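Local coordinates for protein CurM Sulfotransferase (Moorea producta, PDB 4GBM) that probably transfers a sulfonate group from PAPS to a polyketide intermediate during curacin biosynthesis, and here holds the desulfonated cofactor PAP, at residues 63-68 and 77-82; 244-249 and 253-258; 192-197 and 293-298; 206-209 and 215-218. The protein carries 2 engineered substitutions. All blocks are in the same frame, centred on the assembly; numbering follows the deposited sequence.

Interaction 1. Residues 63-68 and 77-82. With ZN (zinc ion), chain F.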
loop_
_atom_site.group_PDB
_atom_site.type_symbol
_atom_site.label_atom_id
_atom_site.label_comp_id
_atom_site.label_asym_id
_atom_site.label_seq_id
_atom_site.Cartn_x
_atom_site.Cartn_y
_atom_site.Cartn_z
ATOM N N GLU A 63 0.781 5.097 5.228
ATOM C CA GLU A 63 0.216 5.906 4.145
ATOM C C GLU A 63 0.415 7.413 4.322
ATOM O O GLU A 63 0.040 7.992 5.343
ATOM C CB GLU A 63 -1.277 5.596 3.975
ATOM C CG GLU A 63 -1.588 4.297 3.216
ATOM C CD GLU A 63 -1.518 3.012 4.048
ATOM O OE1 GLU A 63 -1.229 3.042 5.271
ATOM O OE2 GLU A 63 -1.761 1.948 3.446
ATOM N N LEU A 64 0.984 8.040 3.296
ATOM C CA LEU A 64 1.256 9.480 3.321
ATOM C C LEU A 64 0.052 10.309 2.886
ATOM O O LEU A 64 -0.038 11.493 3.228
ATOM C CB LEU A 64 2.456 9.804 2.425
ATOM C CG LEU A 64 3.791 9.168 2.820
ATOM C CD1 LEU A 64 4.817 9.365 1.715
ATOM C CD2 LEU A 64 4.294 9.712 4.150
ATOM N N HIS A 65 -0.860 9.703 2.123
ATOM C CA HIS A 65 -2.053 10.402 1.611
ATOM C C HIS A 65 -1.719 11.704 0.854
ATOM O O HIS A 65 -2.418 12.713 0.991
ATOM C CB HIS A 65 -3.073 10.669 2.738
ATOM C CG HIS A 65 -3.351 9.476 3.604
ATOM N ND1 HIS A 65 -4.128 8.421 3.186
ATOM C CD2 HIS A 65 -2.954 9.174 4.862
ATOM C CE1 HIS A 65 -4.210 7.522 4.151
ATOM N NE2 HIS A 65 -3.496 7.951 5.175
ATOM N N LEU A 66 -0.667 11.654 0.042
ATOM C CA LEU A 66 -0.255 12.803 -0.768
ATOM C C LEU A 66 -0.736 12.673 -2.213
ATOM O O LEU A 66 -1.348 13.600 -2.753
ATOM C CB LEU A 66 1.268 12.955 -0.737
ATOM C CG LEU A 66 1.923 13.353 0.593
ATOM C CD1 LEU A 66 3.429 13.240 0.472
ATOM C CD2 LEU A 66 1.524 14.765 1.009
ATOM N N LEU A 67 -0.482 11.508 -2.814
ATOM C CA LEU A 67 -0.725 11.287 -4.244
ATOM C C LEU A 67 -2.114 11.699 -4.775
ATOM O O LEU A 67 -2.201 12.194 -5.899
ATOM C CB LEU A 67 -0.400 9.838 -4.640
ATOM C CG LEU A 67 -0.223 9.550 -6.135
ATOM C CD1 LEU A 67 0.955 10.336 -6.729
ATOM C CD2 LEU A 67 -0.044 8.058 -6.343
ATOM N N PRO A 68 -3.197 11.511 -3.985
ATOM C CA PRO A 68 -4.512 11.903 -4.513
ATOM C C PRO A 68 -4.766 13.416 -4.643
ATOM O O PRO A 68 -5.770 13.810 -5.243
ATOM C CB PRO A 68 -5.494 11.306 -3.493
ATOM C CG PRO A 68 -4.722 10.244 -2.785
ATOM C CD PRO A 68 -3.331 10.789 -2.707
ATOM N N GLU A 77 -8.107 19.868 3.729
ATOM C CA GLU A 77 -9.557 20.052 3.670
ATOM C C GLU A 77 -10.319 18.763 3.365
ATOM O O GLU A 77 -11.445 18.579 3.837
ATOM C CB GLU A 77 -9.914 21.115 2.627
ATOM C CG GLU A 77 -9.489 22.537 3.007
ATOM C CD GLU A 77 -9.494 23.509 1.829
ATOM O OE1 GLU A 77 -9.486 23.058 0.662
ATOM O OE2 GLU A 77 -9.495 24.735 2.075
ATOM N N GLN A 78 -9.703 17.880 2.581
ATOM C CA GLN A 78 -10.391 16.699 2.053
ATOM C C GLN A 78 -10.042 15.387 2.759
ATOM O O GLN A 78 -10.807 14.421 2.686
ATOM C CB GLN A 78 -10.131 16.561 0.551
ATOM C CG GLN A 78 -10.688 17.696 -0.292
ATOM C CD GLN A 78 -10.334 17.571 -1.762
ATOM O OE1 GLN A 78 -10.135 16.469 -2.280
ATOM N NE2 GLN A 78 -10.262 18.708 -2.448
ATOM N N LEU A 79 -8.898 15.349 3.440
ATOM C CA LEU A 79 -8.427 14.108 4.057
ATOM C C LEU A 79 -9.166 13.779 5.352
ATOM O O LEU A 79 -8.911 14.379 6.403
ATOM C CB LEU A 79 -6.906 14.135 4.280
ATOM C CG LEU A 79 -6.222 12.856 4.782
ATOM C CD1 LEU A 79 -6.483 11.672 3.861
ATOM C CD2 LEU A 79 -4.733 13.094 4.932
ATOM N N ASN A 80 -10.080 12.817 5.256
ATOM C CA ASN A 80 -10.822 12.311 6.404
ATOM C C ASN A 80 -10.678 10.798 6.467
ATOM O O ASN A 80 -11.026 10.094 5.517
ATOM C CB ASN A 80 -12.301 12.700 6.314
ATOM C CG ASN A 80 -12.510 14.201 6.178
ATOM O OD1 ASN A 80 -11.787 15.005 6.774
ATOM N ND2 ASN A 80 -13.514 14.585 5.397
ATOM N N LEU A 81 -10.157 10.307 7.590
ATOM C CA LEU A 81 -9.859 8.885 7.752
ATOM C C LEU A 81 -10.452 8.331 9.043
ATOM O O LEU A 81 -10.550 9.052 10.040
ATOM C CB LEU A 81 -8.341 8.665 7.742
ATOM C CG LEU A 81 -7.532 9.186 6.549
ATOM C CD1 LEU A 81 -6.056 9.249 6.913
ATOM C CD2 LEU A 81 -7.743 8.353 5.284
ATOM N N SER A 82 -10.826 7.050 9.018
ATOM C CA SER A 82 -11.407 6.360 10.176
ATOM C C SER A 82 -10.462 6.344 11.380
ATOM O O SER A 82 -10.888 6.477 12.528
ATOM C CB SER A 82 -11.795 4.930 9.803
ATOM O OG SER A 82 -12.891 4.913 8.904
HETATM ZN ZN ZN F . -5.302 8.194 1.424
HETATM O O HOH W 1 -6.725 6.667 1.909
#
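Leu81 and Leu79 approach the imidazole of His65 in quite different ways. The Leu81 side chain runs opposite to that of His65 and lays its CD1 methyl over one ring face, with CD1 3.7 Å from the ring centroid and 27° off its normal, a CH-pi contact displaced toward NE2. On the other face, CB of Glu63 from the same loop sits 3.3 Å above the ring plane, so the imidazole is held between two aliphatic groups. Leu79 instead crosses His65 at about a right angle. Its CG stands opposite its own backbone N (chi1 -174°), which carries both methyls to the root of the histidine, CD2 lying 3.7 Å from His65 CB. Both ring nitrogens are engaged: ND1 of His65 binds the zinc ion at 2.1 Å, and NE2 is hydrogen-bonded to Ser266. Water 1 also binds the zinc, at 2.1 Å, and two further ligand atoms come from outside the two segments. With an alanine here in place of Leu79, the methyls against His65 CB and CG would be gone, which would probably open a gap beside the zinc-bound side chain. The histidine lies in the loop between strand 58-59 and helix 72-78, and Leu79 just beyond that helix. Arg75 of helix 72-78 bonds the carbonyls of Leu64 and His65, while Leu64 and Leu66 pack against helix 117-128.

Interaction 2. Residues 244-249 and 253-258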
loop_
_atom_site.group_PDB
_atom_site.type_symbol
_atom_site.label_atom_id
_atom_site.label_comp_id
_atom_site.label_asym_id
_atom_site.label_seq_id
_atom_site.Cartn_x
_atom_site.Cartn_y
_atom_site.Cartn_z
ATOM N N GLU A 244 19.006 -7.782 2.582
ATOM C CA GLU A 244 19.403 -7.535 3.969
ATOM C C GLU A 244 18.549 -8.404 4.879
ATOM O O GLU A 244 17.354 -8.558 4.620
ATOM C CB GLU A 244 19.228 -6.057 4.335
ATOM C CG GLU A 244 20.205 -5.124 3.619
ATOM C CD GLU A 244 20.109 -3.673 4.061
ATOM O OE1 GLU A 244 20.923 -2.863 3.566
ATOM O OE2 GLU A 244 19.244 -3.335 4.898
ATOM N N PRO A 245 19.145 -8.956 5.952
ATOM C CA PRO A 245 18.413 -9.860 6.848
ATOM C C PRO A 245 17.157 -9.226 7.451
ATOM O O PRO A 245 16.192 -9.929 7.743
ATOM C CB PRO A 245 19.428 -10.160 7.954
ATOM C CG PRO A 245 20.743 -9.898 7.352
ATOM C CD PRO A 245 20.563 -8.827 6.336
ATOM N N GLU A 246 17.177 -7.903 7.608
ATOM C CA GLU A 246 16.063 -7.165 8.199
ATOM C C GLU A 246 14.755 -7.307 7.406
ATOM O O GLU A 246 13.660 -7.113 7.951
ATOM C CB GLU A 246 16.449 -5.684 8.338
ATOM C CG GLU A 246 17.477 -5.394 9.440
ATOM C CD GLU A 246 18.941 -5.591 9.027
ATOM O OE1 GLU A 246 19.235 -6.003 7.880
ATOM O OE2 GLU A 246 19.815 -5.322 9.878
ATOM N N LEU A 247 14.859 -7.652 6.123
ATOM C CA LEU A 247 13.660 -7.867 5.308
ATOM C C LEU A 247 12.770 -8.971 5.859
ATOM O O LEU A 247 11.543 -8.928 5.706
ATOM C CB LEU A 247 14.035 -8.205 3.861
ATOM C CG LEU A 247 14.719 -7.096 3.073
ATOM C CD1 LEU A 247 15.306 -7.682 1.809
ATOM C CD2 LEU A 247 13.760 -5.934 2.754
ATOM N N LEU A 248 13.394 -9.966 6.492
ATOM C CA LEU A 248 12.687 -11.144 6.988
ATOM C C LEU A 248 12.226 -10.992 8.431
ATOM O O LEU A 248 11.673 -11.935 9.012
ATOM C CB LEU A 248 13.583 -12.384 6.865
ATOM C CG LEU A 248 13.940 -12.806 5.437
ATOM C CD1 LEU A 248 15.134 -13.746 5.461
ATOM C CD2 LEU A 248 12.760 -13.463 4.745
ATOM N N GLN A 249 12.450 -9.809 9.004
ATOM C CA GLN A 249 12.157 -9.586 10.420
ATOM C C GLN A 249 11.264 -8.367 10.651
ATOM O O GLN A 249 11.690 -7.404 11.287
ATOM C CB GLN A 249 13.460 -9.435 11.209
ATOM C CG GLN A 249 14.476 -10.567 10.986
ATOM C CD GLN A 249 14.006 -11.914 11.503
ATOM O OE1 GLN A 249 13.163 -11.997 12.405
ATOM N NE2 GLN A 249 14.569 -12.988 10.942
ATOM N N GLY A 253 12.944 -3.829 15.331
ATOM C CA GLY A 253 13.332 -2.446 15.043
ATOM C C GLY A 253 12.166 -1.473 14.997
ATOM O O GLY A 253 11.032 -1.837 15.300
ATOM N N ASP A 254 12.456 -0.225 14.634
ATOM C CA ASP A 254 11.424 0.801 14.490
ATOM C C ASP A 254 10.999 0.864 13.032
ATOM O O ASP A 254 11.739 1.343 12.165
ATOM C CB ASP A 254 11.926 2.170 14.982
ATOM C CG ASP A 254 10.831 3.255 14.993
ATOM O OD1 ASP A 254 9.725 3.061 14.430
ATOM O OD2 ASP A 254 11.092 4.333 15.570
ATOM N N ARG A 255 9.802 0.358 12.768
ATOM C CA ARG A 255 9.264 0.340 11.413
ATOM C C ARG A 255 7.964 1.119 11.331
ATOM O O ARG A 255 7.101 0.826 10.499
ATOM C CB ARG A 255 9.096 -1.099 10.948
ATOM C CG ARG A 255 10.431 -1.809 10.957
ATOM C CD ARG A 255 10.351 -3.168 10.368
ATOM N NE ARG A 255 11.625 -3.856 10.535
ATOM C CZ ARG A 255 12.123 -4.742 9.681
ATOM N NH1 ARG A 255 11.469 -5.064 8.561
ATOM N NH2 ARG A 255 13.290 -5.305 9.955
ATOM N N MET A 256 7.844 2.113 12.211
ATOM C CA MET A 256 6.679 2.990 12.275
ATOM C C MET A 256 5.383 2.204 12.463
ATOM O O MET A 256 4.383 2.449 11.776
ATOM C CB MET A 256 6.619 3.897 11.034
ATOM C CG MET A 256 7.788 4.864 10.929
ATOM S SD MET A 256 7.810 5.800 9.387
ATOM C CE MET A 256 8.944 4.824 8.406
ATOM N N THR A 257 5.419 1.234 13.379
ATOM C CA THR A 257 4.220 0.487 13.772
ATOM C C THR A 257 3.971 0.626 15.274
ATOM O O THR A 257 2.912 0.227 15.777
ATOM C CB THR A 257 4.326 -1.024 13.430
ATOM O OG1 THR A 257 5.379 -1.615 14.200
ATOM C CG2 THR A 257 4.610 -1.237 11.948
ATOM N N GLY A 258 4.947 1.196 15.981
ATOM C CA GLY A 258 4.893 1.290 17.440
ATOM C C GLY A 258 4.098 2.480 17.945
ATOM O O GLY A 258 3.577 3.271 17.156
#
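Arg255 reaches across to the short 3-10 turn of residues 245-248 and grips the carbonyl of Glu246 end-on with two nitrogens. The stronger hydrogen bond runs from Arg255 NH2 to Glu246 O (2.7 Å, 155° at the hydrogen); the other, from NH1 to the same oxygen, is longer at 3.1 Å and more bent. The oxygen lies in the guanidinium plane, although both donors approach it tilted from the carbonyl plane. It also accepts the 3-10 bond from Gln249 N, so three N-H groups converge on one acceptor. A different, non-hydrogen-bonded approach is made by Gln249 O, which sits 2.9 Å above one face of the guanidinium, toward its rim. Beyond these polar contacts the side chains barely touch, the closest approach being CB of Glu246 to Arg255 NH2 at 3.6 Å. Within 253-258, Asp254 OD1 accepts from Met256 N at 3.1 Å and forms an Asx turn with Arg255 at its middle. The extended Arg255 chain has further carbonyl partners in Gln252, through NE, and Val50, through NH1. It thereby joins the loop after helix 228-239 to helix 45-53, where Arg255 packs on Ala53, while Leu247 touches both Leu52 of helix 45-53 and Leu232 and Cys236 of helix 228-239.

Interaction 3. Residues 192-197 and 293-298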
loop_
_atom_site.group_PDB
_atom_site.type_symbol
_atom_site.label_atom_id
_atom_site.label_comp_id
_atom_site.label_asym_id
_atom_site.label_seq_id
_atom_site.Cartn_x
_atom_site.Cartn_y
_atom_site.Cartn_z
ATOM N N VAL A 192 -19.985 -5.992 -2.769
ATOM C CA VAL A 192 -19.200 -4.756 -2.627
ATOM C C VAL A 192 -17.713 -5.094 -2.529
ATOM O O VAL A 192 -16.888 -4.487 -3.225
ATOM C CB VAL A 192 -19.657 -3.896 -1.409
ATOM C CG1 VAL A 192 -18.712 -2.727 -1.185
ATOM C CG2 VAL A 192 -21.075 -3.374 -1.631
ATOM N N ALA A 193 -17.382 -6.075 -1.683
ATOM C CA ALA A 193 -16.002 -6.535 -1.520
ATOM C C ALA A 193 -15.432 -7.061 -2.831
ATOM O O ALA A 193 -14.292 -6.758 -3.191
ATOM C CB ALA A 193 -15.906 -7.609 -0.427
ATOM N N GLU A 194 -16.242 -7.834 -3.549
ATOM C CA GLU A 194 -15.843 -8.398 -4.832
ATOM C C GLU A 194 -15.552 -7.288 -5.841
ATOM O O GLU A 194 -14.546 -7.344 -6.556
ATOM C CB GLU A 194 -16.939 -9.321 -5.361
ATOM C CG GLU A 194 -16.598 -9.984 -6.684
ATOM C CD GLU A 194 -17.694 -10.905 -7.177
ATOM O OE1 GLU A 194 -17.673 -11.235 -8.372
ATOM O OE2 GLU A 194 -18.568 -11.298 -6.374
ATOM N N GLN A 195 -16.421 -6.282 -5.878
ATOM C CA GLN A 195 -16.235 -5.152 -6.789
ATOM C C GLN A 195 -14.946 -4.391 -6.462
ATOM O O GLN A 195 -14.235 -3.956 -7.368
ATOM C CB GLN A 195 -17.450 -4.221 -6.752
ATOM C CG GLN A 195 -17.334 -2.995 -7.645
ATOM C CD GLN A 195 -18.588 -2.146 -7.629
ATOM O OE1 GLN A 195 -19.638 -2.555 -8.132
ATOM N NE2 GLN A 195 -18.485 -0.951 -7.058
ATOM N N VAL A 196 -14.634 -4.234 -5.175
ATOM C CA VAL A 196 -13.389 -3.563 -4.787
ATOM C C VAL A 196 -12.165 -4.346 -5.287
ATOM O O VAL A 196 -11.251 -3.768 -5.880
ATOM C CB VAL A 196 -13.318 -3.302 -3.261
ATOM C CG1 VAL A 196 -11.935 -2.828 -2.863
ATOM C CG2 VAL A 196 -14.351 -2.260 -2.865
ATOM N N TRP A 197 -12.172 -5.663 -5.095
ATOM C CA TRP A 197 -11.072 -6.502 -5.574
ATOM C C TRP A 197 -10.971 -6.466 -7.103
ATOM O O TRP A 197 -9.880 -6.311 -7.653
ATOM C CB TRP A 197 -11.228 -7.945 -5.072
ATOM C CG TRP A 197 -10.069 -8.828 -5.453
ATOM C CD1 TRP A 197 -8.919 -9.023 -4.734
ATOM C CD2 TRP A 197 -9.941 -9.629 -6.639
ATOM N NE1 TRP A 197 -8.085 -9.889 -5.401
ATOM C CE2 TRP A 197 -8.685 -10.277 -6.572
ATOM C CE3 TRP A 197 -10.767 -9.862 -7.752
ATOM C CZ2 TRP A 197 -8.232 -11.141 -7.576
ATOM C CZ3 TRP A 197 -10.318 -10.721 -8.749
ATOM C CH2 TRP A 197 -9.061 -11.353 -8.651
ATOM N N TYR A 293 -21.999 -16.540 -2.687
ATOM C CA TYR A 293 -22.273 -16.550 -4.117
ATOM C C TYR A 293 -21.003 -16.859 -4.909
ATOM O O TYR A 293 -19.916 -16.447 -4.508
ATOM C CB TYR A 293 -22.839 -15.186 -4.556
ATOM C CG TYR A 293 -23.921 -14.647 -3.635
ATOM C CD1 TYR A 293 -25.209 -15.184 -3.648
ATOM C CD2 TYR A 293 -23.650 -13.612 -2.739
ATOM C CE1 TYR A 293 -26.200 -14.704 -2.798
ATOM C CE2 TYR A 293 -24.638 -13.123 -1.883
ATOM C CZ TYR A 293 -25.909 -13.675 -1.917
ATOM O OH TYR A 293 -26.895 -13.200 -1.074
ATOM N N PRO A 294 -21.133 -17.587 -6.036
ATOM C CA PRO A 294 -19.991 -17.704 -6.939
ATOM C C PRO A 294 -19.592 -16.312 -7.425
ATOM O O PRO A 294 -20.454 -15.433 -7.554
ATOM C CB PRO A 294 -20.547 -18.533 -8.103
ATOM C CG PRO A 294 -21.707 -19.280 -7.519
ATOM C CD PRO A 294 -22.313 -18.304 -6.553
ATOM N N LEU A 295 -18.300 -16.103 -7.663
ATOM C CA LEU A 295 -17.846 -14.816 -8.176
ATOM C C LEU A 295 -18.507 -14.553 -9.524
ATOM O O LEU A 295 -18.791 -15.486 -10.283
ATOM C CB LEU A 295 -16.324 -14.771 -8.312
ATOM C CG LEU A 295 -15.521 -15.010 -7.029
ATOM C CD1 LEU A 295 -14.053 -14.923 -7.346
ATOM C CD2 LEU A 295 -15.898 -14.010 -5.959
ATOM N N LYS A 296 -18.771 -13.282 -9.800
ATOM C CA LYS A 296 -19.328 -12.894 -11.094
ATOM C C LYS A 296 -18.374 -13.283 -12.218
ATOM O O LYS A 296 -17.158 -13.381 -12.016
ATOM C CB LYS A 296 -19.593 -11.391 -11.130
ATOM C CG LYS A 296 -20.635 -10.931 -10.113
ATOM C CD LYS A 296 -20.605 -9.420 -9.974
ATOM C CE LYS A 296 -21.397 -8.754 -11.078
ATOM N NZ LYS A 296 -21.108 -7.288 -11.168
ATOM N N SER A 297 -18.932 -13.509 -13.402
ATOM C CA SER A 297 -18.137 -13.899 -14.562
ATOM C C SER A 297 -16.947 -12.974 -14.821
ATOM O O SER A 297 -15.851 -13.450 -15.133
ATOM C CB SER A 297 -19.026 -13.964 -15.798
ATOM O OG SER A 297 -20.088 -14.869 -15.580
ATOM N N GLU A 298 -17.158 -11.663 -14.689
ATOM C CA GLU A 298 -16.083 -10.691 -14.933
ATOM C C GLU A 298 -14.945 -10.862 -13.934
ATOM O O GLU A 298 -13.766 -10.753 -14.287
ATOM C CB GLU A 298 -16.600 -9.248 -14.872
ATOM C CG GLU A 298 -17.736 -8.937 -15.841
ATOM C CD GLU A 298 -19.086 -9.480 -15.380
ATOM O OE1 GLU A 298 -19.936 -9.745 -16.241
ATOM O OE2 GLU A 298 -19.305 -9.623 -14.161
#
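Glu194 extends from helix 189-208 to receive the backbone N-H of Lys296, the residue at the N-cap position of helix 297-305. The hydrogen bond from Lys296 N to Glu194 OE1 measures 2.7 Å with 155° at the hydrogen, and it uses the syn lone pair of OE1, the one on the side of the other carboxylate oxygen. Aliphatic groups close round this charged end. CD2 of Leu295 comes within 3.8 Å of Glu194 OE2, and CB of Lys296 stands 3.4 Å from Glu194 OE1. The lysine ammonium does not meet the carboxylate: NZ of Lys296 is 5.9 Å from Glu194 OE1. What brings the acid across the gap is its fully stretched chain, with CG opposite the backbone N (chi1 -179°) and chi2 at 179°. Two further direct partners fix its end: OE1 is also hydrogen-bonded to the hydroxyl of Thr299, while OE2 forms a salt bridge with Arg191, three residues earlier in the same helix. In the next shell, Arg191 NH1 donates to Pro294 O as well, tying carboxylate and incoming loop together through one group. These partners would probably favour the ionised acid in this buried setting. Farther out, Leu295 rests on Ile170 of helix 166-175. Trp197 of helix 189-208 packs on Pro166 and Val169 of helix 166-175 and on Thr299 and Ile302 of helix 297-305, bringing the three helices together.

Interaction 4. Residues 206-209 and 215-218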
loop_
_atom_site.group_PDB
_atom_site.type_symbol
_atom_site.label_atom_id
_atom_site.label_comp_id
_atom_site.label_asym_id
_atom_site.label_seq_id
_atom_site.Cartn_x
_atom_site.Cartn_y
_atom_site.Cartn_z
ATOM N N ASN A 206 -4.712 -2.505 -16.183
ATOM C CA ASN A 206 -4.812 -1.513 -17.257
ATOM C C ASN A 206 -3.663 -0.508 -17.230
ATOM O O ASN A 206 -3.078 -0.197 -18.266
ATOM C CB ASN A 206 -6.154 -0.774 -17.192
ATOM C CG ASN A 206 -7.338 -1.656 -17.569
ATOM O OD1 ASN A 206 -7.171 -2.759 -18.085
ATOM N ND2 ASN A 206 -8.543 -1.167 -17.300
ATOM N N PHE A 207 -3.356 -0.001 -16.040
ATOM C CA PHE A 207 -2.293 0.978 -15.856
ATOM C C PHE A 207 -0.922 0.398 -16.221
ATOM O O PHE A 207 -0.163 0.988 -17.000
ATOM C CB PHE A 207 -2.332 1.468 -14.405
ATOM C CG PHE A 207 -1.157 2.294 -13.992
ATOM C CD1 PHE A 207 -0.990 3.595 -14.472
ATOM C CD2 PHE A 207 -0.241 1.790 -13.077
ATOM C CE1 PHE A 207 0.092 4.373 -14.073
ATOM C CE2 PHE A 207 0.851 2.558 -12.669
ATOM C CZ PHE A 207 1.015 3.856 -13.168
ATOM N N LEU A 208 -0.631 -0.780 -15.684
ATOM C CA LEU A 208 0.675 -1.394 -15.898
ATOM C C LEU A 208 0.882 -1.882 -17.325
ATOM O O LEU A 208 2.027 -1.984 -17.784
ATOM C CB LEU A 208 0.914 -2.523 -14.893
ATOM C CG LEU A 208 1.048 -2.097 -13.426
ATOM C CD1 LEU A 208 1.295 -3.321 -12.576
ATOM C CD2 LEU A 208 2.168 -1.078 -13.220
ATOM N N SER A 209 -0.210 -2.158 -18.037
ATOM C CA SER A 209 -0.107 -2.625 -19.418
ATOM C C SER A 209 0.564 -1.589 -20.322
ATOM O O SER A 209 1.123 -1.937 -21.364
ATOM C CB SER A 209 -1.477 -3.016 -19.978
ATOM O OG SER A 209 -2.254 -1.876 -20.298
ATOM N N ARG A 215 9.805 -1.914 -15.455
ATOM C CA ARG A 215 9.456 -1.063 -14.303
ATOM C C ARG A 215 8.360 -1.640 -13.398
ATOM O O ARG A 215 7.832 -0.943 -12.523
ATOM C CB ARG A 215 9.069 0.345 -14.775
ATOM C CG ARG A 215 10.259 1.129 -15.316
ATOM C CD ARG A 215 10.010 2.634 -15.265
ATOM N NE ARG A 215 8.944 3.088 -16.160
ATOM C CZ ARG A 215 7.904 3.844 -15.806
ATOM N NH1 ARG A 215 7.015 4.206 -16.724
ATOM N NH2 ARG A 215 7.738 4.252 -14.552
ATOM N N GLN A 216 8.029 -2.910 -13.608
ATOM C CA GLN A 216 6.967 -3.556 -12.841
ATOM C C GLN A 216 7.332 -4.970 -12.421
ATOM O O GLN A 216 8.066 -5.679 -13.121
ATOM C CB GLN A 216 5.653 -3.559 -13.625
ATOM C CG GLN A 216 5.770 -4.166 -15.017
ATOM C CD GLN A 216 4.507 -3.989 -15.810
ATOM O OE1 GLN A 216 3.497 -4.648 -15.555
ATOM N NE2 GLN A 216 4.550 -3.087 -16.781
ATOM N N HIS A 217 6.813 -5.369 -11.261
ATOM C CA HIS A 217 7.133 -6.665 -10.683
ATOM C C HIS A 217 5.944 -7.146 -9.874
ATOM O O HIS A 217 5.472 -6.431 -8.995
ATOM C CB HIS A 217 8.346 -6.493 -9.761
ATOM C CG HIS A 217 8.863 -7.765 -9.170
ATOM N ND1 HIS A 217 9.704 -8.618 -9.854
ATOM C CD2 HIS A 217 8.692 -8.308 -7.941
ATOM C CE1 HIS A 217 10.014 -9.641 -9.076
ATOM N NE2 HIS A 217 9.409 -9.480 -7.913
ATOM N N GLN A 218 5.465 -8.350 -10.162
ATOM C CA GLN A 218 4.312 -8.881 -9.446
ATOM C C GLN A 218 4.740 -9.728 -8.262
ATOM O O GLN A 218 5.676 -10.528 -8.360
ATOM C CB GLN A 218 3.433 -9.716 -10.382
ATOM C CG GLN A 218 2.071 -10.077 -9.784
ATOM C CD GLN A 218 1.280 -11.025 -10.667
ATOM O OE1 GLN A 218 1.151 -12.213 -10.363
ATOM N NE2 GLN A 218 0.752 -10.506 -11.766
#
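Leu208 and Gln216 meet where a beta-alpha-beta crossover of the parallel sheet returns to its edge: strand 158-163 leads through helices 166-175 and 189-208 to its neighbour, strand 216-220. The sheet is consistent with the P-loop-like architecture of sulfotransferases. Across the turn, the amide of Gln216 takes hold of the end of helix 189-208, NE2 of Gln216 donating to Leu208 O at 2.9 Å with 154° at the hydrogen. The bond is somewhat skewed, for NE2 lies 31° from the carbonyl plane of Leu208. Gln216 NE2 has a second, weak bond to Glu212 O in the intervening loop, so a single amide nitrogen links helix end, turn and strand. The glutamine gets there with CG placed between its backbone N and carbonyl carbon (chi1 54°) and the rest of the chain extended. Its side chain and that of Leu208 run antiparallel alongside one another. Shortening Gln216 to an alanine would probably leave Leu208 O without this donor and uncover the leucine's CB. Leu208 itself packs on Tyr159 and Tyr161 of strand 158-163, whose backbones also bond to His217, so helix, inner strand and edge strand come together here. Nearby, Ser209 OG donates to Asn206 O at 2.8 Å, three residues back. The other half of the glutamine amide makes the closest side-chain approach, OE1 of Gln216 lying 3.4 Å from CB of Leu208.

Overall arrangement
Interactions 3 and 4 share helix 189-208: interaction 3 joins its early part to the C-terminal helix, interaction 4 its end to the edge strand of the sheet. Interaction 3 is the most buried and uses a carboxylate to take up a backbone N-H. Interactions 2 and 4, both only partly buried, reverse that polarity, with a guanidinium or an amide donating to a backbone carbonyl. Interaction 1, also partly buried, stands apart in pairing leucine methyls with a zinc-bound imidazole. Interactions 2 and 3 lie on opposite sides of the chain's centre, about 34 Å between their centres. Interactions 1 and 2 come within about 7 Å at their nearest atoms.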